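Orphan protein TM0875 (PDB 1O22) is of unknown function but belongs to the DUF3855 family, comes from Thermotoga maritima and adopts a fold that was new when described. Local coordinates at residues 34-37 against 38-41; 127-130 against 131-135; 135-138 against 139-143; 147-151 against 152-156. All blocks are in the same frame, centred on the assembly; numbering follows the deposited sequence. Where two conformers were deposited one is given.

Interaction 1: 34-37 against 38-41; sequences EKKM and KEIF
K35 and E39, one helical turn apart on helix 31-44, meet along the sides of their chains and not through their charges. E39 OE1 lies 3.2 Å from K35 CG and 3.4 Å from K35 CE, so the carboxylate rests against the methylene chain, while K35 NZ stops 4.7 Å from E39 OE1 and makes no ion pair with it. The first torsions explain the crossing: K35 sends CG anti to its own N (chi1 173°), whereas E39 keeps CG beside the backbone N (chi1 -72°) and then runs extended back over the preceding turn.

Beneath these side chains lies the helix backbone. E39 N donates to K35 O at 3.0 Å, and K38 N, I40 N and F41 N repeat the same step to E34 O, K36 O and M37 O. The carbonyls are also covered by carbon: I40 CG1 sits 3.2 Å from K36 O.

Further out, K36 NZ forms a salt bridge with E43 of the second subunit, I40 packs on its I40 counterpart there and on L48 of its own chain, and M37, deposited as selenomethionine, touches L48 of the second subunit and E49 of its own chain. Two chemistries result: the K35-E39 pair is mainly carboxylate against methylene chain, its opposite charges probably attracting only weakly, while the face carrying K36, M37 and I40 is shared between strand 48-50 and the second subunit.

Interaction 2: 127-130 against 131-135; sequences VPYS and SVKKK
V127 and V132 run roughly perpendicular to each other where strand 122-128 gives way to a turn. V132 CG1, set anti to the carbonyl carbon (chi1 -60°), reaches 3.8 Å from V127 CG2, and the same torsion leaves V132 CG2 over the backbone, 3.6 Å from P128 O.

Y129 and K133 make the second pair. Here the lysine uses its chain and not its ammonium group: K133 CG lies over one face of the Y129 ring, 3.6 Å from its centroid and displaced toward the rim, in a CH-pi contact. Y129 can offer that face because its CG stands anti to its N (chi1 169°).

Between the two pairs the backbone coils. S131 N donates to P128 O at 2.9 Å and V132 N to Y129 O at 3.2 Å, and a type I turn follows from V132 to K135. S131 OG lies 3.5 Å from P128 CG and bonds to D113.

Replacing V132 by an alanine would remove both methyls and would probably open a gap beside V127 and L140. The valine pair fits between V65 of strand 56-66 and L140 of helix 137-152, joining the sheet to the helix that follows.

Interaction 3: 135-138 against 139-143; sequences KNRN and ELVEE
N136 and E139 form a capping box at the start of helix 137-152, each side chain serving the other's backbone. N136 OD1 accepts from E139 N at 3.1 Å, and E139 OE1 accepts from N136 N, also at 3.1 Å. The two side chains lie nearly perpendicular, their amide and carboxylate planes 48° apart.

Torsions set up the exchange. N136 places CG between its N and carbonyl carbon (chi1 63°), turning OD1 inward over the first helical turn, while E139 holds CG beside its N and doubles back beside K135 and N136. N136 N meets E139 OE1 on its anti side, 27° out of the carboxylate plane, and K135 CA lies 3.3 Å from E139 OE1. An alanine in place of E139 removes one of the two bonds of the box and would probably leave N136 N without this acceptor and the loop at K135 freer to move.

Further along the helix, V141 packs on L19 and I21 of strand 19-25 and on F161 and V163 of strand 159-165, seating the helix on the sheet. V141 CG2 lies 3.3 Å from R137 O, the same oxygen that takes V141 N at 2.9 Å in a nearly straight bond.

Interaction 4: 147-151 against 152-156; sequences YFFES and KGWNP
A Schellman motif ends helix 137-152, and its two defining bonds cross from the loop back to F149 and E150. W154 N donates to F149 O at 3.0 Å in a nearly straight bond (169°), and G153 N donates to E150 O at 3.1 Å. G153 turns the chain out of the helix with a positive phi of 83°, a conformation that glycine adopts readily. F149 O is gripped twice, since K152 N reaches it as well, from the face of the carbonyl opposite to that used by W154 N. One residue earlier, S151 OG donates to F148 O at 2.6 Å.

The side chains close over this reversal. F149 and W154 stand almost square to each other and meet edge against edge, each near the plane of the other's ring, with F149 CD1 3.9 Å from W154 CE3. P156 lies alongside F149, running the other way, with P156 CB 3.7 Å from F149 CD2. K152, bent at chi2 (-66°), brings K152 CE to 3.8 Å from F148 CE1, while its CB lies over the centre of one face of the W154 ring. One lysine chain therefore touches two aromatic residues through carbon alone.

The aromatic residues near the helix end reach into the fold. F149 stacks with Y159 of strand 159-165, the strand that the loop leads into; F148 meets the ring of Y23 on strand 19-25; and Y147 OH bonds to D109 of strand 100-111. The helix end is thereby joined to three strands of the mixed sheet.

Overall arrangement
All four contacts are local, so none closes a long loop and none crosses or encloses another; they follow in series from the N terminus. Interaction 1 stands apart on helix 31-44, its centre 28 Å from that of the chain and 30 Å or more from the centres of the others, on the side where the second subunit packs. Interactions 2, 3 and 4 make a continuous path: strand 122-128 turns out of the sheet, helix 137-152 begins, and the same helix ends. Interactions 2 and 3 share K135 and touch through V127, V132 and L140. Interaction 4, about 17 Å from interaction 3 between centres, leads into strand 159-165, outermost in the sheet of this chain.

Interaction 1: 34-37 against 38-41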
loop_
_atom_site.group_PDB
_atom_site.type_symbol
_atom_site.label_atom_id
_atom_site.label_comp_id
_atom_site.label_asym_id
_atom_site.label_seq_id
_atom_site.Cartn_x
_atom_site.Cartn_y
_atom_site.Cartn_z
ATOM N N GLU A 34 -10.417 4.230 -23.538
ATOM C CA GLU A 34 -11.597 3.811 -22.796
ATOM C C GLU A 34 -12.479 2.858 -23.606
ATOM O O GLU A 34 -13.037 1.909 -23.037
ATOM C CB GLU A 34 -12.401 5.020 -22.352
ATOM C CG GLU A 34 -11.666 5.884 -21.345
ATOM C CD GLU A 34 -12.210 7.310 -21.266
ATOM O OE1 GLU A 34 -13.348 7.564 -21.740
ATOM O OE2 GLU A 34 -11.490 8.187 -20.724
ATOM N N LYS A 35 -12.588 3.100 -24.917
ATOM C CA LYS A 35 -13.402 2.247 -25.790
ATOM C C LYS A 35 -12.751 0.882 -25.929
ATOM O O LYS A 35 -13.440 -0.126 -25.873
ATOM C CB LYS A 35 -13.645 2.871 -27.180
ATOM C CG LYS A 35 -14.359 1.901 -28.153
ATOM C CD LYS A 35 -15.366 2.580 -29.092
ATOM C CE LYS A 35 -16.465 1.577 -29.537
ATOM N NZ LYS A 35 -17.654 2.232 -30.140
ATOM N N LYS A 36 -11.425 0.852 -26.088
ATOM C CA LYS A 36 -10.689 -0.402 -26.221
ATOM C C LYS A 36 -10.646 -1.179 -24.895
ATOM O O LYS A 36 -10.694 -2.389 -24.930
ATOM C CB LYS A 36 -9.277 -0.176 -26.804
ATOM C CG LYS A 36 -9.337 0.294 -28.269
ATOM C CD LYS A 36 -8.025 0.134 -29.038
ATOM C CE LYS A 36 -8.265 0.302 -30.563
ATOM N NZ LYS A 36 -7.188 -0.325 -31.381
HETATM N N MSE A 37 -10.633 -0.497 -23.751
HETATM C CA MSE A 37 -10.678 -1.165 -22.439
HETATM C C MSE A 37 -12.003 -1.861 -22.269
HETATM O O MSE A 37 -12.057 -2.990 -21.804
HETATM C CB MSE A 37 -10.534 -0.153 -21.305
HETATM C CG MSE A 37 -9.129 0.403 -21.141
HETATM SE SE MSE A 37 -9.066 1.879 -19.812
HETATM C CE MSE A 37 -10.328 1.134 -18.544
ATOM N N LYS A 38 -13.085 -1.169 -22.651
ATOM C CA LYS A 38 -14.413 -1.744 -22.592
ATOM C C LYS A 38 -14.572 -2.941 -23.557
ATOM O O LYS A 38 -15.094 -3.977 -23.170
ATOM C CB LYS A 38 -15.495 -0.690 -22.822
ATOM C CG LYS A 38 -16.916 -1.282 -22.695
ATOM C CD LYS A 38 -17.933 -0.246 -22.183
ATOM C CE LYS A 38 -17.752 0.018 -20.687
ATOM N NZ LYS A 38 -17.799 -1.214 -19.836
ATOM N N GLU A 39 -14.093 -2.804 -24.787
ATOM C CA GLU A 39 -14.053 -3.922 -25.720
ATOM C C GLU A 39 -13.303 -5.149 -25.174
ATOM O O GLU A 39 -13.780 -6.270 -25.308
ATOM C CB GLU A 39 -13.432 -3.470 -27.046
ATOM C CG GLU A 39 -14.354 -2.550 -27.860
ATOM C CD GLU A 39 -13.663 -1.904 -29.059
ATOM O OE1 GLU A 39 -14.263 -0.976 -29.655
ATOM O OE2 GLU A 39 -12.524 -2.316 -29.407
ATOM N N ILE A 40 -12.125 -4.938 -24.576
ATOM C CA ILE A 40 -11.338 -6.041 -23.996
ATOM C C ILE A 40 -12.069 -6.701 -22.838
ATOM O O ILE A 40 -12.056 -7.908 -22.728
ATOM C CB ILE A 40 -9.956 -5.561 -23.541
ATOM C CG1 ILE A 40 -9.112 -5.136 -24.757
ATOM C CG2 ILE A 40 -9.226 -6.663 -22.753
ATOM C CD1 ILE A 40 -7.830 -4.426 -24.385
ATOM N N PHE A 41 -12.708 -5.910 -21.979
ATOM C CA PHE A 41 -13.554 -6.423 -20.893
ATOM C C PHE A 41 -14.709 -7.260 -21.369
ATOM O O PHE A 41 -15.022 -8.296 -20.754
ATOM C CB PHE A 41 -14.077 -5.287 -20.006
ATOM C CG PHE A 41 -14.956 -5.758 -18.884
ATOM C CD1 PHE A 41 -14.440 -6.556 -17.863
ATOM C CD2 PHE A 41 -16.299 -5.436 -18.858
ATOM C CE1 PHE A 41 -15.247 -7.000 -16.822
ATOM C CE2 PHE A 41 -17.113 -5.872 -17.810
ATOM C CZ PHE A 41 -16.589 -6.656 -16.799
#

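Interaction 2: 127-130 against 131-135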
loop_
_atom_site.group_PDB
_atom_site.type_symbol
_atom_site.label_atom_id
_atom_site.label_comp_id
_atom_site.label_asym_id
_atom_site.label_seq_id
_atom_site.Cartn_x
_atom_site.Cartn_y
_atom_site.Cartn_z
ATOM N N VAL A 127 -0.568 18.310 8.318
ATOM C CA VAL A 127 -0.385 19.735 8.363
ATOM C C VAL A 127 -0.768 20.256 9.746
ATOM O O VAL A 127 -1.688 19.749 10.389
ATOM C CB VAL A 127 -1.211 20.450 7.297
ATOM C CG1 VAL A 127 -0.585 20.277 5.914
ATOM C CG2 VAL A 127 -2.671 19.958 7.301
ATOM N N PRO A 128 -0.077 21.281 10.201
ATOM C CA PRO A 128 -0.398 21.857 11.497
ATOM C C PRO A 128 -1.653 22.694 11.442
ATOM O O PRO A 128 -1.891 23.445 10.487
ATOM C CB PRO A 128 0.827 22.728 11.825
ATOM C CG PRO A 128 1.542 22.935 10.573
ATOM C CD PRO A 128 1.026 21.982 9.532
ATOM N N TYR A 129 -2.461 22.567 12.479
ATOM C CA TYR A 129 -3.685 23.330 12.572
ATOM C C TYR A 129 -3.451 24.811 12.246
ATOM O O TYR A 129 -4.168 25.432 11.431
ATOM C CB TYR A 129 -4.265 23.219 13.982
ATOM C CG TYR A 129 -5.421 24.194 14.262
ATOM C CD1 TYR A 129 -6.611 24.127 13.517
ATOM C CD2 TYR A 129 -5.315 25.183 15.242
ATOM C CE1 TYR A 129 -7.669 25.017 13.737
ATOM C CE2 TYR A 129 -6.380 26.082 15.490
ATOM C CZ TYR A 129 -7.553 25.992 14.723
ATOM O OH TYR A 129 -8.620 26.852 14.932
ATOM N N SER A 130 -2.436 25.356 12.899
ATOM C CA SER A 130 -2.137 26.750 12.791
ATOM C C SER A 130 -1.876 27.213 11.330
ATOM O O SER A 130 -2.164 28.358 11.007
ATOM C CB SER A 130 -0.944 27.065 13.688
ATOM O OG SER A 130 0.159 26.237 13.372
ATOM N N SER A 131 -1.335 26.332 10.481
ATOM C CA SER A 131 -1.070 26.656 9.072
ATOM C C SER A 131 -2.259 26.570 8.075
ATOM O O SER A 131 -2.213 27.153 6.994
ATOM C CB SER A 131 0.055 25.768 8.550
ATOM O OG SER A 131 1.267 26.162 9.152
ATOM N N VAL A 132 -3.287 25.814 8.412
ATOM C CA VAL A 132 -4.358 25.526 7.444
ATOM C C VAL A 132 -5.717 25.920 7.997
ATOM O O VAL A 132 -6.715 25.375 7.538
ATOM C CB VAL A 132 -4.393 24.037 7.074
ATOM C CG1 VAL A 132 -3.048 23.627 6.458
ATOM C CG2 VAL A 132 -4.737 23.155 8.297
ATOM N N LYS A 133 -5.719 26.871 8.954
ATOM C CA LYS A 133 -6.902 27.279 9.726
ATOM C C LYS A 133 -8.016 27.799 8.810
ATOM O O LYS A 133 -9.196 27.558 9.050
ATOM C CB LYS A 133 -6.544 28.375 10.784
ATOM C CG LYS A 133 -6.455 27.915 12.241
ATOM C CD LYS A 133 -5.586 28.844 13.144
ATOM C CE LYS A 133 -6.283 30.185 13.486
ATOM N NZ LYS A 133 -6.256 31.167 12.362
ATOM N N LYS A 134 -7.621 28.550 7.797
ATOM C CA LYS A 134 -8.567 29.146 6.879
ATOM C C LYS A 134 -8.406 28.552 5.487
ATOM O O LYS A 134 -8.762 29.206 4.523
ATOM C CB LYS A 134 -8.389 30.681 6.834
ATOM C CG LYS A 134 -8.300 31.346 8.201
ATOM C CD LYS A 134 -8.507 32.861 8.151
ATOM C CE LYS A 134 -8.000 33.533 9.426
ATOM N NZ LYS A 134 -8.308 34.995 9.486
ATOM N N LYS A 135 -7.883 27.323 5.376
ATOM C CA LYS A 135 -7.719 26.669 4.069
ATOM C C LYS A 135 -8.779 25.591 3.773
ATOM O O LYS A 135 -9.207 24.841 4.656
ATOM C CB LYS A 135 -6.316 26.064 3.923
ATOM C CG LYS A 135 -5.189 27.083 3.955
ATOM C CD LYS A 135 -3.917 26.435 3.411
ATOM C CE LYS A 135 -2.700 27.337 3.495
ATOM N NZ LYS A 135 -1.465 26.563 3.076
#

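Interaction 3: 135-138 against 139-143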
loop_
_atom_site.group_PDB
_atom_site.type_symbol
_atom_site.label_atom_id
_atom_site.label_comp_id
_atom_site.label_asym_id
_atom_site.label_seq_id
_atom_site.Cartn_x
_atom_site.Cartn_y
_atom_site.Cartn_z
ATOM N N LYS A 135 -7.883 27.323 5.376
ATOM C CA LYS A 135 -7.719 26.669 4.069
ATOM C C LYS A 135 -8.779 25.591 3.773
ATOM O O LYS A 135 -9.207 24.841 4.656
ATOM C CB LYS A 135 -6.316 26.064 3.923
ATOM C CG LYS A 135 -5.189 27.083 3.955
ATOM C CD LYS A 135 -3.917 26.435 3.411
ATOM C CE LYS A 135 -2.700 27.337 3.495
ATOM N NZ LYS A 135 -1.465 26.563 3.076
ATOM N N ASN A 136 -9.193 25.523 2.514
ATOM C CA ASN A 136 -10.165 24.521 2.061
ATOM C C ASN A 136 -9.455 23.343 1.389
ATOM O O ASN A 136 -8.242 23.360 1.154
ATOM C CB ASN A 136 -11.245 25.187 1.170
ATOM C CG ASN A 136 -10.666 25.772 -0.099
ATOM O OD1 ASN A 136 -10.079 25.066 -0.874
ATOM N ND2 ASN A 136 -10.799 27.072 -0.285
ATOM N N ARG A 137 -10.202 22.297 1.111
ATOM C CA ARG A 137 -9.654 21.121 0.448
ATOM C C ARG A 137 -8.933 21.419 -0.870
ATOM O O ARG A 137 -7.880 20.819 -1.137
ATOM C CB ARG A 137 -10.755 20.105 0.203
ATOM C CG ARG A 137 -10.282 18.695 0.006
ATOM C CD ARG A 137 -11.406 17.761 -0.321
ATOM N NE ARG A 137 -11.826 17.966 -1.688
ATOM C CZ ARG A 137 -12.931 17.458 -2.239
ATOM N NH1 ARG A 137 -13.779 16.708 -1.526
ATOM N NH2 ARG A 137 -13.184 17.707 -3.530
ATOM N N ASN A 138 -9.475 22.347 -1.658
ATOM C CA ASN A 138 -8.903 22.732 -2.963
ATOM C C ASN A 138 -7.502 23.257 -2.842
ATOM O O ASN A 138 -6.631 22.873 -3.610
ATOM C CB ASN A 138 -9.683 23.860 -3.653
ATOM C CG ASN A 138 -11.077 23.460 -4.064
ATOM O OD1 ASN A 138 -11.609 22.437 -3.609
ATOM N ND2 ASN A 138 -11.687 24.273 -4.952
ATOM N N GLU A 139 -7.289 24.151 -1.885
ATOM C CA GLU A 139 -5.994 24.767 -1.662
ATOM C C GLU A 139 -4.941 23.740 -1.242
ATOM O O GLU A 139 -3.834 23.751 -1.765
ATOM C CB GLU A 139 -6.080 25.836 -0.585
ATOM C CG GLU A 139 -6.836 27.090 -0.982
ATOM C CD GLU A 139 -6.939 28.050 0.194
ATOM O OE1 GLU A 139 -7.841 27.870 1.019
ATOM O OE2 GLU A 139 -6.094 28.958 0.307
ATOM N N LEU A 140 -5.311 22.863 -0.318
ATOM C CA LEU A 140 -4.448 21.768 0.106
ATOM C C LEU A 140 -4.091 20.815 -1.023
ATOM O O LEU A 140 -2.931 20.472 -1.205
ATOM C CB LEU A 140 -5.064 20.954 1.261
ATOM C CG LEU A 140 -4.803 21.362 2.708
ATOM C CD1 LEU A 140 -3.475 20.801 3.144
ATOM C CD2 LEU A 140 -4.862 22.884 2.874
ATOM N N VAL A 141 -5.095 20.329 -1.717
ATOM C CA VAL A 141 -4.877 19.424 -2.844
ATOM C C VAL A 141 -3.989 20.082 -3.901
ATOM O O VAL A 141 -3.087 19.428 -4.424
ATOM C CB VAL A 141 -6.183 18.902 -3.457
ATOM C CG1 VAL A 141 -5.909 18.089 -4.733
ATOM C CG2 VAL A 141 -6.918 17.988 -2.439
ATOM N N GLU A 142 -4.207 21.359 -4.196
ATOM C CA GLU A 142 -3.402 21.998 -5.225
ATOM C C GLU A 142 -1.937 22.086 -4.811
ATOM O O GLU A 142 -1.042 21.883 -5.651
ATOM C CB GLU A 142 -3.890 23.384 -5.628
ATOM C CG GLU A 142 -2.964 24.015 -6.698
ATOM C CD GLU A 142 -2.912 23.234 -8.027
ATOM O OE1 GLU A 142 -1.960 22.406 -8.274
ATOM O OE2 GLU A 142 -3.840 23.455 -8.846
ATOM N N GLU A 143 -1.683 22.377 -3.532
ATOM C CA GLU A 143 -0.294 22.360 -3.029
ATOM C C GLU A 143 0.288 20.959 -3.119
ATOM O O GLU A 143 1.438 20.796 -3.480
ATOM C CB GLU A 143 -0.191 22.821 -1.579
ATOM C CG GLU A 143 0.043 24.300 -1.419
ATOM C CD GLU A 143 1.504 24.693 -1.614
ATOM O OE1 GLU A 143 2.337 24.498 -0.671
ATOM O OE2 GLU A 143 1.809 25.222 -2.710
#

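Interaction 4: 147-151 against 152-156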
loop_
_atom_site.group_PDB
_atom_site.type_symbol
_atom_site.label_atom_id
_atom_site.label_comp_id
_atom_site.label_asym_id
_atom_site.label_seq_id
_atom_site.Cartn_x
_atom_site.Cartn_y
_atom_site.Cartn_z
ATOM N N TYR A 147 3.733 19.497 -5.278
ATOM C CA TYR A 147 4.689 18.575 -4.697
ATOM C C TYR A 147 4.793 17.274 -5.497
ATOM O O TYR A 147 5.912 16.814 -5.802
ATOM C CB TYR A 147 4.346 18.226 -3.227
ATOM C CG TYR A 147 5.067 16.997 -2.747
ATOM C CD1 TYR A 147 6.402 17.069 -2.300
ATOM C CD2 TYR A 147 4.453 15.755 -2.765
ATOM C CE1 TYR A 147 7.082 15.938 -1.879
ATOM C CE2 TYR A 147 5.128 14.621 -2.367
ATOM C CZ TYR A 147 6.431 14.715 -1.898
ATOM O OH TYR A 147 7.077 13.553 -1.484
ATOM N N PHE A 148 3.646 16.688 -5.812
ATOM C CA PHE A 148 3.580 15.410 -6.504
ATOM C C PHE A 148 4.247 15.464 -7.900
ATOM O O PHE A 148 5.134 14.688 -8.212
ATOM C CB PHE A 148 2.119 14.912 -6.597
ATOM C CG PHE A 148 1.958 13.663 -7.453
ATOM C CD1 PHE A 148 2.222 12.416 -6.947
ATOM C CD2 PHE A 148 1.599 13.776 -8.798
ATOM C CE1 PHE A 148 2.128 11.294 -7.746
ATOM C CE2 PHE A 148 1.469 12.659 -9.602
ATOM C CZ PHE A 148 1.755 11.417 -9.090
ATOM N N PHE A 149 3.840 16.411 -8.722
ATOM C CA PHE A 149 4.431 16.558 -10.052
ATOM C C PHE A 149 5.922 16.852 -9.958
ATOM O O PHE A 149 6.705 16.238 -10.649
ATOM C CB PHE A 149 3.690 17.628 -10.885
ATOM C CG PHE A 149 2.295 17.231 -11.258
ATOM C CD1 PHE A 149 2.040 15.991 -11.798
ATOM C CD2 PHE A 149 1.218 18.074 -11.009
ATOM C CE1 PHE A 149 0.761 15.615 -12.122
ATOM C CE2 PHE A 149 -0.055 17.682 -11.334
ATOM C CZ PHE A 149 -0.278 16.463 -11.883
ATOM N N GLU A 150 6.316 17.760 -9.078
ATOM C CA GLU A 150 7.734 18.075 -8.934
ATOM C C GLU A 150 8.560 16.856 -8.468
ATOM O O GLU A 150 9.679 16.638 -8.952
ATOM C CB GLU A 150 7.937 19.274 -8.023
ATOM C CG GLU A 150 7.424 20.572 -8.639
ATOM C CD GLU A 150 7.373 21.741 -7.655
ATOM O OE1 GLU A 150 7.800 21.569 -6.490
ATOM O OE2 GLU A 150 6.903 22.839 -8.050
ATOM N N SER A 151 7.990 16.037 -7.596
ATOM C CA SER A 151 8.614 14.789 -7.148
ATOM C C SER A 151 8.882 13.793 -8.293
ATOM O O SER A 151 9.794 12.948 -8.200
ATOM C CB SER A 151 7.785 14.106 -6.028
ATOM O OG SER A 151 6.615 13.410 -6.510
ATOM N N LYS A 152 8.076 13.870 -9.349
ATOM C CA LYS A 152 8.204 12.975 -10.494
ATOM C C LYS A 152 9.068 13.560 -11.589
ATOM O O LYS A 152 9.395 12.867 -12.551
ATOM C CB LYS A 152 6.823 12.642 -11.078
ATOM C CG LYS A 152 5.917 11.899 -10.128
ATOM C CD LYS A 152 6.446 10.513 -9.805
ATOM C CE LYS A 152 5.506 9.858 -8.861
ATOM N NZ LYS A 152 5.835 8.465 -8.537
ATOM N N GLY A 153 9.378 14.844 -11.471
ATOM C CA GLY A 153 10.112 15.575 -12.469
ATOM C C GLY A 153 9.231 16.056 -13.586
ATOM O O GLY A 153 9.698 16.225 -14.658
ATOM N N TRP A 154 7.946 16.271 -13.340
ATOM C CA TRP A 154 7.021 16.670 -14.393
ATOM C C TRP A 154 6.602 18.096 -14.153
ATOM O O TRP A 154 6.645 18.542 -13.039
ATOM C CB TRP A 154 5.787 15.749 -14.407
ATOM C CG TRP A 154 6.102 14.316 -14.576
ATOM C CD1 TRP A 154 7.203 13.775 -15.206
ATOM C CD2 TRP A 154 5.310 13.204 -14.148
ATOM N NE1 TRP A 154 7.145 12.402 -15.162
ATOM C CE2 TRP A 154 6.004 12.025 -14.506
ATOM C CE3 TRP A 154 4.085 13.082 -13.479
ATOM C CZ2 TRP A 154 5.512 10.745 -14.236
ATOM C CZ3 TRP A 154 3.602 11.807 -13.189
ATOM C CH2 TRP A 154 4.328 10.655 -13.560
ATOM N N ASN A 155 6.205 18.801 -15.208
ATOM C CA ASN A 155 5.718 20.174 -15.123
ATOM C C ASN A 155 4.218 20.211 -14.767
ATOM O O ASN A 155 3.374 19.759 -15.549
ATOM C CB ASN A 155 5.984 20.887 -16.455
ATOM C CG ASN A 155 5.705 22.403 -16.420
ATOM O OD1 ASN A 155 5.082 22.951 -15.497
ATOM N ND2 ASN A 155 6.165 23.084 -17.468
ATOM N N PRO A 156 3.881 20.765 -13.601
ATOM C CA PRO A 156 2.482 20.793 -13.148
ATOM C C PRO A 156 1.537 21.529 -14.092
ATOM O O PRO A 156 0.367 21.204 -14.111
ATOM C CB PRO A 156 2.557 21.483 -11.776
ATOM C CG PRO A 156 4.002 21.462 -11.362
ATOM C CD PRO A 156 4.806 21.369 -12.619
#